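Local coordinates for protein transcriptional regulator, AraC family (Pseudomonas putida, PDB 3GRA) that probably regulates transcription through sequence-specific DNA binding, with its DJ-1/PfpI-like domain making up this fragment, at residues T62-A66 / A67-E71; W112-R116 / A117-D121; F149-R153 / D154-A158. All blocks are in the same frame, centred on the assembly; numbering follows the deposited sequence.

Overall arrangement
Contacts 1, 2 and 3 follow one another in series from the N terminus, and none nests in or crosses another. Each closes a turn between adjoining segments. Contact 1 (62-71) turns the chain as it leaves the edge strand 62-63. Contact 2 (112-121) ends helix 110-117 and leads toward strand 123-125. Contact 3 (149-158) is the hairpin at the opposite edge of the same main sheet. Contact 1 stands alone, about 11 Å from contact 2 and 12 Å from contact 3 between nearest atoms. Contacts 2 and 3 meet. R155 NE probably hydrogen-bonds V119 O, and L120 packs on R155 CB.

Contact 1. Residues T62-A66 / A67-E71; sequences TELSA and AALKE
The hydroxyl oxygen of S65 takes a weak hydrogen bond from the backbone of A68. S65 OG lies 3.5 Å from A68 N, a long separation, but the N-H points almost straight at it (177°). S65 holds OG anti to its own backbone N (chi1 168°), which carries the oxygen forward over the start of the turn. The methylene of S65 also rests on the methyl of A68, CB to CB at 3.8 Å.

The carbonyl of S65 meets a carbon group instead. S65 O lies 3.4 Å from L69 CG, where the leucine branches. L69 CB also passes near A66 O.

The apolar part is a pair of leucines. L64 CD2 touches L69 CD1 at 3.8 Å, and L64 CG faces L69 CD2 at 3.9 Å. The two side chains cross at about a right angle, so their branches meet across each other. L69 swings CG away from its own carbonyl carbon (chi1 -62°), and this brings both methyls back toward L64. Both leucines also pack on L44 of strand 39-45, and L69 reaches L93 and C97 of helix 90-100.

Further on, K70 N bonds A67 O at 2.9 Å, three residues back. The whole is a surface turn that leaves the edge strand of the DJ-1/PfpI-type alpha/beta sheet, with one leucine anchored inward.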
loop_
_atom_site.group_PDB
_atom_site.type_symbol
_atom_site.label_atom_id
_atom_site.label_comp_id
_atom_site.label_asym_id
_atom_site.label_seq_id
_atom_site.Cartn_x
_atom_site.Cartn_y
_atom_site.Cartn_z
ATOM N N THR A 62 -14.479 -5.310 -1.960
ATOM C CA THR A 62 -15.711 -6.024 -2.249
ATOM C C THR A 62 -15.772 -7.229 -1.315
ATOM O O THR A 62 -14.750 -7.862 -1.036
ATOM C CB THR A 62 -15.738 -6.549 -3.699
ATOM O OG1 THR A 62 -15.670 -5.455 -4.615
ATOM C CG2 THR A 62 -17.017 -7.343 -3.953
ATOM N N GLU A 63 -16.962 -7.536 -0.817
ATOM C CA GLU A 63 -17.117 -8.686 0.046
ATOM C C GLU A 63 -16.980 -9.894 -0.868
ATOM O O GLU A 63 -17.658 -9.998 -1.892
ATOM C CB GLU A 63 -18.484 -8.669 0.737
ATOM C CG GLU A 63 -18.759 -9.898 1.595
ATOM C CD GLU A 63 -19.463 -9.565 2.906
ATOM O OE1 GLU A 63 -20.344 -8.680 2.906
ATOM O OE2 GLU A 63 -19.141 -10.194 3.940
ATOM N N LEU A 64 -16.089 -10.802 -0.504
ATOM C CA LEU A 64 -15.845 -11.981 -1.315
ATOM C C LEU A 64 -17.097 -12.825 -1.516
ATOM O O LEU A 64 -17.881 -13.046 -0.593
ATOM C CB LEU A 64 -14.730 -12.819 -0.685
ATOM C CG LEU A 64 -14.113 -13.913 -1.559
ATOM C CD1 LEU A 64 -12.651 -14.110 -1.173
ATOM C CD2 LEU A 64 -14.901 -15.207 -1.413
ATOM N N SER A 65 -17.284 -13.268 -2.750
ATOM C CA SER A 65 -18.415 -14.098 -3.111
ATOM C C SER A 65 -17.815 -15.375 -3.643
ATOM O O SER A 65 -17.051 -15.349 -4.614
ATOM C CB SER A 65 -19.253 -13.429 -4.201
ATOM O OG SER A 65 -20.192 -14.346 -4.731
ATOM N N ALA A 66 -18.141 -16.489 -3.000
ATOM C CA ALA A 66 -17.610 -17.780 -3.414
ATOM C C ALA A 66 -17.795 -17.969 -4.916
ATOM O O ALA A 66 -16.917 -18.510 -5.598
ATOM C CB ALA A 66 -18.310 -18.904 -2.652
ATOM N N ALA A 67 -18.934 -17.506 -5.423
ATOM C CA ALA A 67 -19.255 -17.626 -6.842
ATOM C C ALA A 67 -18.387 -16.739 -7.738
ATOM O O ALA A 67 -17.782 -17.220 -8.693
ATOM C CB ALA A 67 -20.744 -17.310 -7.064
ATOM N N ALA A 68 -18.325 -15.450 -7.417
ATOM C CA ALA A 68 -17.547 -14.482 -8.189
ATOM C C ALA A 68 -16.022 -14.707 -8.211
ATOM O O ALA A 68 -15.255 -13.793 -8.539
ATOM C CB ALA A 68 -17.851 -13.076 -7.691
ATOM N N LEU A 69 -15.577 -15.906 -7.854
ATOM C CA LEU A 69 -14.153 -16.213 -7.884
ATOM C C LEU A 69 -13.935 -17.051 -9.139
ATOM O O LEU A 69 -12.817 -17.210 -9.625
ATOM C CB LEU A 69 -13.740 -17.013 -6.637
ATOM C CG LEU A 69 -13.911 -16.361 -5.255
ATOM C CD1 LEU A 69 -13.362 -17.283 -4.182
ATOM C CD2 LEU A 69 -13.186 -15.035 -5.212
ATOM N N LYS A 70 -15.045 -17.554 -9.662
ATOM C CA LYS A 70 -15.087 -18.403 -10.844
ATOM C C LYS A 70 -14.395 -17.817 -12.069
ATOM O O LYS A 70 -13.802 -18.551 -12.857
ATOM C CB LYS A 70 -16.547 -18.716 -11.180
ATOM C CG LYS A 70 -16.754 -19.896 -12.108
ATOM C CD LYS A 70 -18.238 -20.236 -12.241
ATOM C CE LYS A 70 -18.460 -21.455 -13.137
ATOM N NZ LYS A 70 -17.981 -21.242 -14.538
ATOM N N GLU A 71 -14.463 -16.502 -12.233
ATOM C CA GLU A 71 -13.844 -15.859 -13.383
ATOM C C GLU A 71 -12.397 -15.429 -13.131
ATOM O O GLU A 71 -11.835 -14.648 -13.895
ATOM C CB GLU A 71 -14.682 -14.649 -13.804
ATOM C CG GLU A 71 -16.129 -14.990 -14.172
ATOM C CD GLU A 71 -16.234 -16.202 -15.096
ATOM O OE1 GLU A 71 -15.589 -16.207 -16.168
ATOM O OE2 GLU A 71 -16.963 -17.153 -14.749
#

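Contact 2. Residues W112-R116 / A117-D121; sequences WFLGR and AGVLD
Backbone hydrogen bonds between L114, G115, G118 and V119 close the end of helix 110-117. A117 N still makes a helical bond to F113 O at 3.0 Å. Then the pattern changes. V119 N reaches back to L114 O at 3.2 Å, with the N-H well aimed (164°). G118 N bonds G115 O at 3.0 Å, coming from above the carbonyl plane. G118 has positive phi (79°), which lets the chain reverse here.

One water extends this cap. It donates to G115 O and, at 2.7 Å, to D121 OD1. It also accepts a weak bond from L120 N. G115 O is therefore gripped by both G118 N and the water, and it has a weak further bond from S139.

Apolar contacts lie on L114. V119 CG2 sits against L114 CB at 3.5 Å and also close to L114 O. V119 CG1 is anti to the carbonyl carbon (chi1 -59°), which leaves CG2 between the backbone N and the carbonyl carbon, turned to L114. L120 CD1 comes to the same methylene, 3.7 Å from L114 CB. Nearer the start of the segment, the indole of W112 sets CE3 over the centre of the F113 ring, 3.7 Å above its plane.

Charge gathers at R116. Its guanidinium leaves the turn, and NH2 lies at the edge of the F113 ring. NE forms a salt bridge with D91, a residue seen to bind magnesium in this protein, although the ion is not bound to this chain in the model. NH1 bonds K86 O.

The two return bonds, the glycine and the L114-V119 contact make a Schellman motif. It ends the helix that, in DJ-1/PfpI relatives, follows the nucleophile elbow.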
loop_
_atom_site.group_PDB
_atom_site.type_symbol
_atom_site.label_atom_id
_atom_site.label_comp_id
_atom_site.label_asym_id
_atom_site.label_seq_id
_atom_site.Cartn_x
_atom_site.Cartn_y
_atom_site.Cartn_z
ATOM N N TRP A 112 1.361 -18.945 4.354
ATOM C CA TRP A 112 1.013 -19.776 5.514
ATOM C C TRP A 112 -0.398 -20.363 5.281
ATOM O O TRP A 112 -0.635 -21.549 5.507
ATOM C CB TRP A 112 1.013 -18.946 6.802
ATOM C CG TRP A 112 0.780 -19.776 8.038
ATOM C CD1 TRP A 112 1.704 -20.520 8.718
ATOM C CD2 TRP A 112 -0.467 -19.965 8.720
ATOM N NE1 TRP A 112 1.107 -21.159 9.782
ATOM C CE2 TRP A 112 -0.224 -20.834 9.807
ATOM C CE3 TRP A 112 -1.767 -19.485 8.517
ATOM C CZ2 TRP A 112 -1.233 -21.227 10.693
ATOM C CZ3 TRP A 112 -2.769 -19.878 9.398
ATOM C CH2 TRP A 112 -2.494 -20.740 10.473
ATOM N N PHE A 113 -1.309 -19.527 4.789
ATOM C CA PHE A 113 -2.698 -19.917 4.529
ATOM C C PHE A 113 -2.817 -20.910 3.387
ATOM O O PHE A 113 -3.603 -21.849 3.444
ATOM C CB PHE A 113 -3.524 -18.663 4.250
ATOM C CG PHE A 113 -3.653 -17.753 5.448
ATOM C CD1 PHE A 113 -4.568 -18.032 6.459
ATOM C CD2 PHE A 113 -2.857 -16.615 5.568
ATOM C CE1 PHE A 113 -4.690 -17.187 7.561
ATOM C CE2 PHE A 113 -2.977 -15.775 6.670
ATOM C CZ PHE A 113 -3.896 -16.061 7.665
ATOM N N LEU A 114 -2.042 -20.699 2.333
ATOM C CA LEU A 114 -2.042 -21.627 1.209
ATOM C C LEU A 114 -1.471 -22.944 1.733
ATOM O O LEU A 114 -1.853 -24.022 1.289
ATOM C CB LEU A 114 -1.158 -21.091 0.086
ATOM C CG LEU A 114 -1.749 -20.012 -0.832
ATOM C CD1 LEU A 114 -2.500 -18.966 -0.026
ATOM C CD2 LEU A 114 -0.614 -19.382 -1.643
ATOM N N GLY A 115 -0.553 -22.843 2.687
ATOM C CA GLY A 115 0.051 -24.031 3.265
ATOM C C GLY A 115 -0.955 -24.869 4.040
ATOM O O GLY A 115 -1.080 -26.073 3.813
ATOM N N ARG A 116 -1.679 -24.219 4.948
ATOM C CA ARG A 116 -2.682 -24.889 5.765
ATOM C C ARG A 116 -3.792 -25.481 4.900
ATOM O O ARG A 116 -4.364 -26.523 5.230
ATOM C CB ARG A 116 -3.290 -23.903 6.764
ATOM C CG ARG A 116 -4.244 -24.535 7.776
ATOM C CD ARG A 116 -4.879 -23.460 8.640
ATOM N NE ARG A 116 -5.713 -22.579 7.831
ATOM C CZ ARG A 116 -6.232 -21.429 8.242
ATOM N NH1 ARG A 116 -6.010 -20.992 9.471
ATOM N NH2 ARG A 116 -6.978 -20.717 7.412
ATOM N N ALA A 117 -4.097 -24.808 3.795
ATOM C CA ALA A 117 -5.140 -25.272 2.887
ATOM C C ALA A 117 -4.714 -26.532 2.123
ATOM O O ALA A 117 -5.548 -27.228 1.549
ATOM C CB ALA A 117 -5.495 -24.159 1.901
ATOM N N GLY A 118 -3.414 -26.814 2.121
ATOM C CA GLY A 118 -2.906 -27.978 1.417
ATOM C C GLY A 118 -2.772 -27.762 -0.081
ATOM O O GLY A 118 -2.855 -28.715 -0.857
ATOM N N VAL A 119 -2.559 -26.521 -0.503
ATOM C CA VAL A 119 -2.426 -26.229 -1.924
ATOM C C VAL A 119 -0.970 -25.972 -2.325
ATOM O O VAL A 119 -0.684 -25.628 -3.469
ATOM C CB VAL A 119 -3.280 -24.998 -2.333
ATOM C CG1 VAL A 119 -4.739 -25.248 -2.008
ATOM C CG2 VAL A 119 -2.778 -23.743 -1.611
ATOM N N LEU A 120 -0.052 -26.121 -1.378
ATOM C CA LEU A 120 1.369 -25.926 -1.654
ATOM C C LEU A 120 2.107 -27.254 -1.495
ATOM O O LEU A 120 3.325 -27.290 -1.312
ATOM C CB LEU A 120 1.976 -24.887 -0.701
ATOM C CG LEU A 120 1.607 -23.415 -0.895
ATOM C CD1 LEU A 120 2.272 -22.583 0.188
ATOM C CD2 LEU A 120 2.043 -22.940 -2.274
ATOM N N ASP A 121 1.355 -28.345 -1.562
ATOM C CA ASP A 121 1.935 -29.669 -1.436
ATOM C C ASP A 121 2.821 -29.957 -2.620
ATOM O O ASP A 121 2.346 -30.069 -3.749
ATOM C CB ASP A 121 0.842 -30.727 -1.346
ATOM C CG ASP A 121 0.269 -30.846 0.044
ATOM O OD1 ASP A 121 0.632 -30.024 0.912
ATOM O OD2 ASP A 121 -0.545 -31.766 0.265
HETATM O O HOH W 1 0.078 -27.453 1.702
#

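Contact 3. Residues F149-R153 / D154-A158; sequences FTLDR and DRLSA
Strands 149-152 and 155-158 run antiparallel (176°), joined by a type II' beta turn from D152 to R155. T150-S157 and D152-R155 are the hydrogen-bonded pairs. T150 N meets S157 O at 2.8 Å, and S157 N returns to T150 O at 3.1 Å. R155 N closes the turn on D152 O at 3.0 Å.

On one face, L151 CD2 reaches L156 CG at 4.1 Å. F149 CB and A158 CB lie side by side further along. On the other face, T150 CB packs on S157 OG at 3.7 Å, and both hydroxyls bond S126.

At the turn, R153 grips the D152 carboxylate side-on. NE reaches D152 OD1 at 2.9 Å from above the carboxylate plane, and NH2 takes OD2 on its syn side. With CG anti to the backbone N (chi1 -179°), the D152 carboxylate reaches both R153 and G124 N, which also donates to OD2. Replacing D152 with an alanine would probably leave the R153 guanidinium without its anionic mate and G124 N without this acceptor.

Strand 155-158 pairs with strand 103-107. Helix 161-176 covers the L151-L156 face through L167, while strand 123-125 lies against D152, R155 and S157.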
loop_
_atom_site.group_PDB
_atom_site.type_symbol
_atom_site.label_atom_id
_atom_site.label_comp_id
_atom_site.label_asym_id
_atom_site.label_seq_id
_atom_site.Cartn_x
_atom_site.Cartn_y
_atom_site.Cartn_z
ATOM N N PHE A 149 10.792 -13.953 -3.033
ATOM C CA PHE A 149 9.620 -14.272 -3.860
ATOM C C PHE A 149 9.805 -15.638 -4.495
ATOM O O PHE A 149 10.907 -16.157 -4.520
ATOM C CB PHE A 149 9.345 -13.224 -4.946
ATOM C CG PHE A 149 10.445 -13.077 -5.957
ATOM C CD1 PHE A 149 10.240 -13.414 -7.297
ATOM C CD2 PHE A 149 11.672 -12.563 -5.581
ATOM C CE1 PHE A 149 11.241 -13.231 -8.249
ATOM C CE2 PHE A 149 12.689 -12.368 -6.518
ATOM C CZ PHE A 149 12.474 -12.702 -7.858
ATOM N N THR A 150 8.714 -16.214 -4.989
ATOM C CA THR A 150 8.732 -17.544 -5.581
ATOM C C THR A 150 7.684 -17.677 -6.685
ATOM O O THR A 150 6.504 -17.405 -6.469
ATOM C CB THR A 150 8.438 -18.634 -4.503
ATOM O OG1 THR A 150 9.494 -18.651 -3.534
ATOM C CG2 THR A 150 8.310 -20.035 -5.164
ATOM N N LEU A 151 8.134 -18.104 -7.856
ATOM C CA LEU A 151 7.275 -18.283 -9.014
ATOM C C LEU A 151 7.380 -19.744 -9.391
ATOM O O LEU A 151 8.210 -20.129 -10.210
ATOM C CB LEU A 151 7.765 -17.417 -10.165
ATOM C CG LEU A 151 7.942 -15.932 -9.833
ATOM C CD1 LEU A 151 8.965 -15.333 -10.777
ATOM C CD2 LEU A 151 6.592 -15.208 -9.902
ATOM N N ASP A 152 6.548 -20.561 -8.762
ATOM C CA ASP A 152 6.559 -21.987 -9.016
ATOM C C ASP A 152 5.242 -22.416 -9.637
ATOM O O ASP A 152 4.271 -22.671 -8.936
ATOM C CB ASP A 152 6.807 -22.733 -7.705
ATOM C CG ASP A 152 6.845 -24.230 -7.885
ATOM O OD1 ASP A 152 7.075 -24.688 -9.025
ATOM O OD2 ASP A 152 6.661 -24.946 -6.882
ATOM N N ARG A 153 5.216 -22.460 -10.964
ATOM C CA ARG A 153 4.028 -22.864 -11.707
ATOM C C ARG A 153 2.846 -21.947 -11.438
ATOM O O ARG A 153 2.872 -20.766 -11.797
ATOM C CB ARG A 153 3.680 -24.314 -11.358
ATOM C CG ARG A 153 4.689 -25.290 -11.936
ATOM C CD ARG A 153 4.579 -26.666 -11.325
ATOM N NE ARG A 153 5.166 -26.704 -9.989
ATOM C CZ ARG A 153 5.084 -27.749 -9.180
ATOM N NH1 ARG A 153 4.442 -28.832 -9.583
ATOM N NH2 ARG A 153 5.618 -27.702 -7.963
ATOM N N ASP A 154 1.813 -22.493 -10.805
ATOM C CA ASP A 154 0.620 -21.716 -10.487
ATOM C C ASP A 154 0.531 -21.396 -8.980
ATOM O O ASP A 154 -0.556 -21.308 -8.409
ATOM C CB ASP A 154 -0.630 -22.462 -10.973
ATOM C CG ASP A 154 -0.703 -23.861 -10.441
ATOM O OD1 ASP A 154 0.269 -24.301 -9.782
ATOM O OD2 ASP A 154 -1.730 -24.530 -10.675
ATOM N N ARG A 155 1.694 -21.227 -8.356
ATOM C CA ARG A 155 1.776 -20.855 -6.952
ATOM C C ARG A 155 2.818 -19.739 -6.824
ATOM O O ARG A 155 4.035 -19.958 -6.915
ATOM C CB ARG A 155 2.131 -22.061 -6.079
ATOM C CG ARG A 155 1.053 -23.158 -6.082
ATOM C CD ARG A 155 -0.278 -22.718 -5.441
ATOM N NE ARG A 155 -1.316 -23.740 -5.627
ATOM C CZ ARG A 155 -2.091 -23.845 -6.711
ATOM N NH1 ARG A 155 -1.974 -22.988 -7.714
ATOM N NH2 ARG A 155 -2.965 -24.833 -6.813
ATOM N N LEU A 156 2.307 -18.528 -6.653
ATOM C CA LEU A 156 3.117 -17.332 -6.532
ATOM C C LEU A 156 3.107 -16.780 -5.090
ATOM O O LEU A 156 2.049 -16.573 -4.483
ATOM C CB LEU A 156 2.595 -16.272 -7.509
ATOM C CG LEU A 156 2.778 -16.527 -9.012
ATOM C CD1 LEU A 156 1.939 -17.729 -9.466
ATOM C CD2 LEU A 156 2.360 -15.280 -9.777
ATOM N N SER A 157 4.286 -16.529 -4.541
ATOM C CA SER A 157 4.331 -16.034 -3.176
ATOM C C SER A 157 5.488 -15.108 -2.917
ATOM O O SER A 157 6.531 -15.208 -3.565
ATOM C CB SER A 157 4.379 -17.208 -2.191
ATOM O OG SER A 157 5.574 -17.948 -2.346
ATOM N N ALA A 158 5.294 -14.204 -1.959
ATOM C CA ALA A 158 6.328 -13.238 -1.600
ATOM C C ALA A 158 6.377 -13.043 -0.080
ATOM O O ALA A 158 5.350 -13.076 0.606
ATOM C CB ALA A 158 6.075 -11.904 -2.316
#